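Local coordinates for protein (CD58) (Homo sapiens, PDB 1CCZ) that serves as the cell-surface ligand of CD2, which it binds through an immunoglobulin-like domain in lymphocyte adhesion, at residues L23-V35 against S70-I82. Numbering follows the deposited sequence.
Sequences LKEVLWKKQKDKV and SDEDEYEMESPNI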
ATOM      1  N   LEU A  23       2.793   4.727 -29.075  1.00 63.06           N
ATOM      2  CA  LEU A  23       3.131   6.106 -28.817  1.00 53.89           C
ATOM      3  C   LEU A  23       4.465   6.366 -29.488  1.00 47.79           C
ATOM      4  O   LEU A  23       5.310   5.475 -29.533  1.00 48.79           O
ATOM      5  CB  LEU A  23       3.260   6.310 -27.310  1.00 55.61           C
ATOM      6  CG  LEU A  23       1.927   6.334 -26.550  1.00 59.84           C
ATOM      7  CD1 LEU A  23       1.223   4.986 -26.653  1.00 60.69           C
ATOM      8  CD2 LEU A  23       2.188   6.690 -25.089  1.00 62.05           C
ATOM      9  N   LYS A  24       4.655   7.563 -30.034  1.00 38.77           N
ATOM     10  CA  LYS A  24       5.935   7.885 -30.640  1.00 34.60           C
ATOM     11  C   LYS A  24       6.772   8.467 -29.521  1.00 31.08           C
ATOM     12  O   LYS A  24       7.953   8.170 -29.395  1.00 31.49           O
ATOM     13  CB  LYS A  24       5.794   8.914 -31.760  1.00 37.07           C
ATOM     14  CG  LYS A  24       5.896   8.320 -33.146  1.00 43.76           C
ATOM     15  CD  LYS A  24       4.542   7.773 -33.569  1.00 48.83           C
ATOM     16  CE  LYS A  24       4.669   6.635 -34.577  1.00 54.16           C
ATOM     17  NZ  LYS A  24       5.759   6.858 -35.590  1.00 58.49           N
ATOM     18  N   GLU A  25       6.147   9.311 -28.709  1.00 26.57           N
ATOM     19  CA  GLU A  25       6.823   9.938 -27.592  1.00 23.15           C
ATOM     20  C   GLU A  25       5.907   9.905 -26.378  1.00 24.09           C
ATOM     21  O   GLU A  25       4.689   9.822 -26.515  1.00 22.50           O
ATOM     22  CB  GLU A  25       7.191  11.377 -27.934  1.00 21.26           C
ATOM     23  CG  GLU A  25       8.076  11.494 -29.161  1.00 21.21           C
ATOM     24  CD  GLU A  25       8.365  12.936 -29.519  1.00 24.17           C
ATOM     25  OE1 GLU A  25       7.492  13.586 -30.146  1.00 25.16           O
ATOM     26  OE2 GLU A  25       9.458  13.430 -29.163  1.00 21.80           O
ATOM     27  N   VAL A  26       6.500   9.945 -25.187  1.00 25.74           N
ATOM     28  CA  VAL A  26       5.724   9.919 -23.954  1.00 24.48           C
ATOM     29  C   VAL A  26       6.504  10.620 -22.870  1.00 23.11           C
ATOM     30  O   VAL A  26       7.724  10.549 -22.835  1.00 23.36           O
ATOM     31  CB  VAL A  26       5.385   8.458 -23.498  1.00 26.70           C
ATOM     32  CG1 VAL A  26       6.627   7.695 -23.192  1.00 29.44           C
ATOM     33  CG2 VAL A  26       4.539   8.493 -22.262  1.00 30.35           C
ATOM     34  N   LEU A  27       5.802  11.327 -21.999  1.00 22.71           N
ATOM     35  CA  LEU A  27       6.446  12.031 -20.900  1.00 25.39           C
ATOM     36  C   LEU A  27       5.692  11.720 -19.588  1.00 28.51           C
ATOM     37  O   LEU A  27       4.450  11.751 -19.549  1.00 27.76           O
ATOM     38  CB  LEU A  27       6.427  13.540 -21.156  1.00 26.84           C
ATOM     39  CG  LEU A  27       6.988  14.446 -20.059  1.00 29.60           C
ATOM     40  CD1 LEU A  27       8.457  14.140 -19.825  1.00 33.37           C
ATOM     41  CD2 LEU A  27       6.831  15.894 -20.467  1.00 34.34           C
ATOM     42  N   TRP A  28       6.449  11.399 -18.533  1.00 25.95           N
ATOM     43  CA  TRP A  28       5.871  11.105 -17.232  1.00 24.78           C
ATOM     44  C   TRP A  28       6.352  12.152 -16.260  1.00 26.89           C
ATOM     45  O   TRP A  28       7.557  12.489 -16.221  1.00 25.74           O
ATOM     46  CB  TRP A  28       6.309   9.736 -16.733  1.00 23.18           C
ATOM     47  CG  TRP A  28       5.489   8.644 -17.296  1.00 23.10           C
ATOM     48  CD1 TRP A  28       5.774   7.892 -18.399  1.00 22.37           C
ATOM     49  CD2 TRP A  28       4.249   8.140 -16.771  1.00 23.68           C
ATOM     50  NE1 TRP A  28       4.794   6.949 -18.591  1.00 25.61           N
ATOM     51  CE2 TRP A  28       3.846   7.077 -17.608  1.00 23.95           C
ATOM     52  CE3 TRP A  28       3.444   8.483 -15.674  1.00 21.85           C
ATOM     53  CZ2 TRP A  28       2.670   6.348 -17.386  1.00 24.14           C
ATOM     54  CZ3 TRP A  28       2.273   7.759 -15.454  1.00 22.17           C
ATOM     55  CH2 TRP A  28       1.899   6.704 -16.307  1.00 22.45           C
ATOM     56  N   LYS A  29       5.402  12.681 -15.486  1.00 26.05           N
ATOM     57  CA  LYS A  29       5.711  13.692 -14.493  1.00 27.99           C
ATOM     58  C   LYS A  29       5.196  13.254 -13.131  1.00 27.98           C
ATOM     59  O   LYS A  29       4.197  12.539 -13.040  1.00 27.53           O
ATOM     60  CB  LYS A  29       5.065  15.025 -14.865  1.00 28.60           C
ATOM     61  CG  LYS A  29       5.752  15.766 -15.999  1.00 32.72           C
ATOM     62  CD  LYS A  29       4.895  16.934 -16.459  1.00 35.50           C
ATOM     63  CE  LYS A  29       5.650  17.848 -17.425  1.00 40.83           C
ATOM     64  NZ  LYS A  29       4.781  18.955 -17.936  1.00 43.19           N
ATOM     65  N   LYS A  30       5.912  13.677 -12.093  1.00 29.77           N
ATOM     66  CA  LYS A  30       5.562  13.411 -10.698  1.00 32.95           C
ATOM     67  C   LYS A  30       5.243  14.820 -10.231  1.00 35.38           C
ATOM     68  O   LYS A  30       6.145  15.620  -9.964  1.00 32.36           O
ATOM     69  CB  LYS A  30       6.765  12.867  -9.939  1.00 32.38           C
ATOM     70  CG  LYS A  30       6.557  12.683  -8.440  1.00 34.73           C
ATOM     71  CD  LYS A  30       7.869  12.258  -7.795  1.00 36.61           C
ATOM     72  CE  LYS A  30       7.668  11.645  -6.428  1.00 38.49           C
ATOM     73  NZ  LYS A  30       7.540  12.715  -5.412  1.00 41.91           N
ATOM     74  N   GLN A  31       3.952  15.121 -10.156  1.00 39.41           N
ATOM     75  CA  GLN A  31       3.525  16.456  -9.796  1.00 45.72           C
ATOM     76  C   GLN A  31       3.829  17.244 -11.070  1.00 46.65           C
ATOM     77  O   GLN A  31       3.285  16.949 -12.135  1.00 44.40           O
ATOM     78  CB  GLN A  31       4.352  17.010  -8.624  1.00 51.15           C
ATOM     79  CG  GLN A  31       3.796  16.692  -7.236  1.00 60.01           C
ATOM     80  CD  GLN A  31       2.323  17.063  -7.077  1.00 64.75           C
ATOM     81  OE1 GLN A  31       1.504  16.831  -7.978  1.00 68.34           O
ATOM     82  NE2 GLN A  31       1.978  17.639  -5.924  1.00 66.51           N
ATOM     83  N   LYS A  32       4.729  18.212 -10.986  1.00 46.42           N
ATOM     84  CA  LYS A  32       5.034  18.983 -12.171  1.00 49.29           C
ATOM     85  C   LYS A  32       6.443  18.743 -12.674  1.00 47.61           C
ATOM     86  O   LYS A  32       6.863  19.360 -13.644  1.00 47.38           O
ATOM     87  CB  LYS A  32       4.828  20.474 -11.889  1.00 53.47           C
ATOM     88  CG  LYS A  32       3.370  20.906 -11.901  1.00 56.34           C
ATOM     89  CD  LYS A  32       2.757  20.737 -13.282  1.00 60.74           C
ATOM     90  CE  LYS A  32       1.232  20.616 -13.201  1.00 65.09           C
ATOM     91  NZ  LYS A  32       0.539  21.930 -12.983  1.00 65.87           N
ATOM     92  N   ASP A  33       7.175  17.845 -12.032  1.00 45.52           N
ATOM     93  CA  ASP A  33       8.538  17.586 -12.459  1.00 45.82           C
ATOM     94  C   ASP A  33       8.638  16.320 -13.287  1.00 43.94           C
ATOM     95  O   ASP A  33       7.867  15.382 -13.092  1.00 43.94           O
ATOM     96  CB  ASP A  33       9.449  17.523 -11.245  1.00 49.97           C
ATOM     97  CG  ASP A  33       9.241  18.704 -10.327  1.00 57.39           C
ATOM     98  OD1 ASP A  33       9.542  19.848 -10.743  1.00 59.14           O
ATOM     99  OD2 ASP A  33       8.756  18.496  -9.195  1.00 62.10           O
ATOM    100  N   LYS A  34       9.583  16.315 -14.227  1.00 41.02           N
ATOM    101  CA  LYS A  34       9.782  15.191 -15.128  1.00 37.79           C
ATOM    102  C   LYS A  34      10.347  13.982 -14.416  1.00 33.85           C
ATOM    103  O   LYS A  34      11.222  14.094 -13.568  1.00 33.90           O
ATOM    104  CB  LYS A  34      10.720  15.589 -16.274  1.00 41.30           C
ATOM    105  CG  LYS A  34      10.094  16.512 -17.313  1.00 42.40           C
ATOM    106  CD  LYS A  34      10.770  16.359 -18.679  1.00 46.68           C
ATOM    107  CE  LYS A  34      12.043  17.185 -18.806  1.00 44.56           C
ATOM    108  NZ  LYS A  34      12.619  17.058 -20.189  1.00 45.78           N
ATOM    109  N   VAL A  35       9.839  12.820 -14.788  1.00 29.61           N
ATOM    110  CA  VAL A  35      10.268  11.561 -14.208  1.00 27.65           C
ATOM    111  C   VAL A  35      11.083  10.798 -15.258  1.00 25.92           C
ATOM    112  O   VAL A  35      12.205  10.389 -15.016  1.00 24.88           O
ATOM    113  CB  VAL A  35       9.015  10.718 -13.785  1.00 26.90           C
ATOM    114  CG1 VAL A  35       9.386   9.255 -13.580  1.00 26.32           C
ATOM    115  CG2 VAL A  35       8.401  11.304 -12.532  1.00 27.79           C
ATOM    116  N   SER A  70       9.154   9.031  -0.500  1.00 45.15           N
ATOM    117  CA  SER A  70       9.134  10.267  -1.274  1.00 45.40           C
ATOM    118  C   SER A  70       8.432  10.038  -2.619  1.00 44.83           C
ATOM    119  O   SER A  70       7.934  10.981  -3.238  1.00 46.65           O
ATOM    120  CB  SER A  70      10.561  10.774  -1.487  1.00 46.19           C
ATOM    121  OG  SER A  70      11.474   9.696  -1.594  1.00 54.05           O
ATOM    122  N   ASP A  71       8.376   8.776  -3.046  1.00 40.96           N
ATOM    123  CA  ASP A  71       7.723   8.412  -4.301  1.00 36.75           C
ATOM    124  C   ASP A  71       6.215   8.522  -4.259  1.00 35.28           C
ATOM    125  O   ASP A  71       5.556   8.461  -5.297  1.00 34.61           O
ATOM    126  CB  ASP A  71       8.081   6.993  -4.695  1.00 34.57           C
ATOM    127  CG  ASP A  71       9.499   6.871  -5.137  1.00 32.52           C
ATOM    128  OD1 ASP A  71      10.097   7.906  -5.503  1.00 34.93           O
ATOM    129  OD2 ASP A  71      10.018   5.745  -5.118  1.00 31.68           O
ATOM    130  N   GLU A  72       5.659   8.658  -3.063  1.00 35.06           N
ATOM    131  CA  GLU A  72       4.212   8.787  -2.930  1.00 35.78           C
ATOM    132  C   GLU A  72       3.821  10.128  -3.524  1.00 35.25           C
ATOM    133  O   GLU A  72       4.271  11.181  -3.062  1.00 35.44           O
ATOM    134  CB  GLU A  72       3.795   8.752  -1.469  1.00 36.28           C
ATOM    135  CG  GLU A  72       2.317   8.986  -1.293  1.00 40.61           C
ATOM    136  CD  GLU A  72       1.805   8.431   0.015  1.00 43.93           C
ATOM    137  OE1 GLU A  72       2.254   7.336   0.413  1.00 44.77           O
ATOM    138  OE2 GLU A  72       0.954   9.094   0.640  1.00 45.23           O
ATOM    139  N   ASP A  73       2.962  10.102  -4.529  1.00 33.74           N
ATOM    140  CA  ASP A  73       2.613  11.347  -5.182  1.00 33.38           C
ATOM    141  C   ASP A  73       1.678  11.076  -6.335  1.00 33.41           C
ATOM    142  O   ASP A  73       1.303   9.931  -6.603  1.00 33.01           O
ATOM    143  CB  ASP A  73       3.893  11.973  -5.739  1.00 34.12           C
ATOM    144  CG  ASP A  73       3.951  13.451  -5.544  1.00 36.83           C
ATOM    145  OD1 ASP A  73       2.877  14.090  -5.511  1.00 38.20           O
ATOM    146  OD2 ASP A  73       5.079  13.976  -5.424  1.00 40.11           O
ATOM    147  N   GLU A  74       1.297  12.149  -7.015  1.00 33.78           N
ATOM    148  CA  GLU A  74       0.475  12.016  -8.189  1.00 34.40           C
ATOM    149  C   GLU A  74       1.430  12.050  -9.377  1.00 32.98           C
ATOM    150  O   GLU A  74       2.365  12.853  -9.402  1.00 31.75           O
ATOM    151  CB  GLU A  74      -0.497  13.164  -8.311  1.00 39.30           C
ATOM    152  CG  GLU A  74      -1.629  12.811  -9.235  1.00 47.39           C
ATOM    153  CD  GLU A  74      -2.078  13.970 -10.069  1.00 52.31           C
ATOM    154  OE1 GLU A  74      -1.510  15.075  -9.929  1.00 55.34           O
ATOM    155  OE2 GLU A  74      -3.010  13.768 -10.872  1.00 59.87           O
ATOM    156  N   TYR A  75       1.201  11.165 -10.341  1.00 32.39           N
ATOM    157  CA  TYR A  75       2.021  11.076 -11.540  1.00 31.67           C
ATOM    158  C   TYR A  75       1.080  11.235 -12.715  1.00 33.29           C
ATOM    159  O   TYR A  75      -0.064  10.755 -12.687  1.00 31.26           O
ATOM    160  CB  TYR A  75       2.722   9.721 -11.637  1.00 28.15           C
ATOM    161  CG  TYR A  75       3.803   9.497 -10.607  1.00 29.69           C
ATOM    162  CD1 TYR A  75       3.481   9.298  -9.252  1.00 28.07           C
ATOM    163  CD2 TYR A  75       5.151   9.472 -10.977  1.00 27.48           C
ATOM    164  CE1 TYR A  75       4.478   9.073  -8.291  1.00 25.15           C
ATOM    165  CE2 TYR A  75       6.154   9.249 -10.028  1.00 28.73           C
ATOM    166  CZ  TYR A  75       5.804   9.049  -8.687  1.00 27.49           C
ATOM    167  OH  TYR A  75       6.784   8.803  -7.759  1.00 26.46           O
ATOM    168  N   GLU A  76       1.568  11.914 -13.750  1.00 33.64           N
ATOM    169  CA  GLU A  76       0.770  12.151 -14.943  1.00 35.62           C
ATOM    170  C   GLU A  76       1.557  11.774 -16.206  1.00 32.83           C
ATOM    171  O   GLU A  76       2.753  12.046 -16.317  1.00 30.68           O
ATOM    172  CB  GLU A  76       0.353  13.631 -14.991  1.00 36.77           C
ATOM    173  CG  GLU A  76      -0.049  14.211 -13.635  1.00 43.56           C
ATOM    174  CD  GLU A  76       1.132  14.782 -12.842  1.00 49.81           C
ATOM    175  OE1 GLU A  76       2.120  15.216 -13.472  1.00 52.18           O
ATOM    176  OE2 GLU A  76       1.080  14.804 -11.584  1.00 52.20           O
ATOM    177  N   MET A  77       0.873  11.131 -17.139  1.00 31.02           N
ATOM    178  CA  MET A  77       1.475  10.724 -18.395  1.00 33.25           C
ATOM    179  C   MET A  77       0.931  11.570 -19.522  1.00 34.27           C
ATOM    180  O   MET A  77      -0.272  11.804 -19.585  1.00 34.88           O
ATOM    181  CB  MET A  77       1.128   9.271 -18.698  1.00 36.22           C
ATOM    182  CG  MET A  77       1.889   8.688 -19.875  1.00 44.63           C
ATOM    183  SD  MET A  77       0.805   8.018 -21.159  1.00 59.21           S
ATOM    184  CE  MET A  77       0.335   9.554 -21.951  1.00 53.49           C
ATOM    185  N   GLU A  78       1.794  12.047 -20.406  1.00 32.28           N
ATOM    186  CA  GLU A  78       1.291  12.791 -21.546  1.00 33.39           C
ATOM    187  C   GLU A  78       1.984  12.317 -22.791  1.00 33.87           C
ATOM    188  O   GLU A  78       3.165  11.941 -22.753  1.00 32.90           O
ATOM    189  CB  GLU A  78       1.479  14.291 -21.391  1.00 35.39           C
ATOM    190  CG  GLU A  78       2.790  14.723 -20.872  1.00 43.97           C
ATOM    191  CD  GLU A  78       2.889  16.228 -20.873  1.00 51.69           C
ATOM    192  OE1 GLU A  78       2.871  16.802 -21.978  1.00 57.49           O
ATOM    193  OE2 GLU A  78       2.972  16.845 -19.787  1.00 55.89           O
ATOM    194  N   SER A  79       1.227  12.312 -23.884  1.00 32.01           N
ATOM    195  CA  SER A  79       1.715  11.889 -25.191  1.00 31.80           C
ATOM    196  C   SER A  79       1.028  12.805 -26.201  1.00 32.95           C
ATOM    197  O   SER A  79      -0.146  13.121 -26.033  1.00 33.80           O
ATOM    198  CB  SER A  79       1.332  10.440 -25.440  1.00 31.80           C
ATOM    199  OG  SER A  79       2.092   9.913 -26.509  1.00 36.30           O
ATOM    200  N   PRO A  80       1.740  13.231 -27.269  1.00 32.46           N
ATOM    201  CA  PRO A  80       1.152  14.130 -28.272  1.00 34.48           C
ATOM    202  C   PRO A  80      -0.203  13.754 -28.856  1.00 38.73           C
ATOM    203  O   PRO A  80      -1.075  14.614 -28.970  1.00 38.82           O
ATOM    204  CB  PRO A  80       2.232  14.232 -29.344  1.00 32.66           C
ATOM    205  CG  PRO A  80       3.503  13.944 -28.613  1.00 29.51           C
ATOM    206  CD  PRO A  80       3.131  12.889 -27.610  1.00 29.59           C
ATOM    207  N   ASN A  81      -0.387  12.485 -29.222  1.00 43.30           N
ATOM    208  CA  ASN A  81      -1.662  12.059 -29.796  1.00 48.65           C
ATOM    209  C   ASN A  81      -2.638  11.501 -28.758  1.00 49.73           C
ATOM    210  O   ASN A  81      -3.551  10.764 -29.099  1.00 52.09           O
ATOM    211  CB  ASN A  81      -1.441  11.036 -30.930  1.00 51.21           C
ATOM    212  CG  ASN A  81      -2.528  11.115 -32.024  1.00 56.75           C
ATOM    213  OD1 ASN A  81      -3.458  11.931 -31.946  1.00 58.10           O
ATOM    214  ND2 ASN A  81      -2.409  10.265 -33.041  1.00 58.92           N
ATOM    215  N   ILE A  82      -2.435  11.847 -27.490  1.00 50.84           N
ATOM    216  CA  ILE A  82      -3.328  11.415 -26.422  1.00 49.99           C
ATOM    217  C   ILE A  82      -3.958  12.691 -25.916  1.00 53.73           C
ATOM    218  O   ILE A  82      -3.290  13.581 -25.377  1.00 51.07           O
ATOM    219  CB  ILE A  82      -2.583  10.708 -25.281  1.00 48.53           C
ATOM    220  CG1 ILE A  82      -2.541   9.214 -25.573  1.00 46.75           C
ATOM    221  CG2 ILE A  82      -3.292  10.928 -23.952  1.00 47.17           C
ATOM    222  CD1 ILE A  82      -1.593   8.460 -24.692  1.00 46.25           C
TER
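Leu27 and Lys29 pair with Glu78 and Glu76 as antiparallel hydrogen-bonded partners, each pair closed by two backbone bonds; Leu27 N lies 2.8 Å from Glu78 O. The short strands 26-30 and 73-78 run at 163° to each other. Gln31 N continues the pairing to Glu74 O, and beyond the other end Ser79 OG donates to Glu25 O at 2.6 Å, almost in line with the carbonyl.

Facing the domain interior, Met77 crosses the Trp28 indole: its CB stands 3.4 Å from the centroid of the six-membered ring, nearly on the ring normal, a CH-pi contact. With CG anti to the backbone N (chi1 -171°), the Met77 chain continues across the same face, CG above CE2, before bending to put SD obliquely beside the ring and near Val26 CG2. Trp28 NE1 is satisfied by Gly60 O. On the same side the aliphatic part of Lys30 runs alongside Tyr75, CG over one face of the phenol at 4.0 Å from its centroid. A bend at chi4 (-82°) then turns Lys30 NZ to Ser70 O and to the anti lone pair of Asp73 OD2, a salt bridge of 2.8 Å. Tyr75 OH donates in the plane of its ring to Asp71 O at 2.8 Å, tying the phenol to the 3-10 segment 70-71, a tyrosine corner; the Asp71 carboxylate forms a salt bridge with Arg52.

Polar chains line the outer face: Lys29 NZ makes a weak, 3.3 Å salt bridge to Glu78 OE2, while Glu76, bent at chi2, sets its carboxylate beside the turn 30-33, where OE2 accepts a weak bond from Gln31 N.

With 73-78 between 86-93 and 26-30, core Trp28 and the tyrosine corner, strands 26-30 and 73-78 correspond to C and F of a V-set-like immunoglobulin domain, whose charged GFCC' face probably meets CD2.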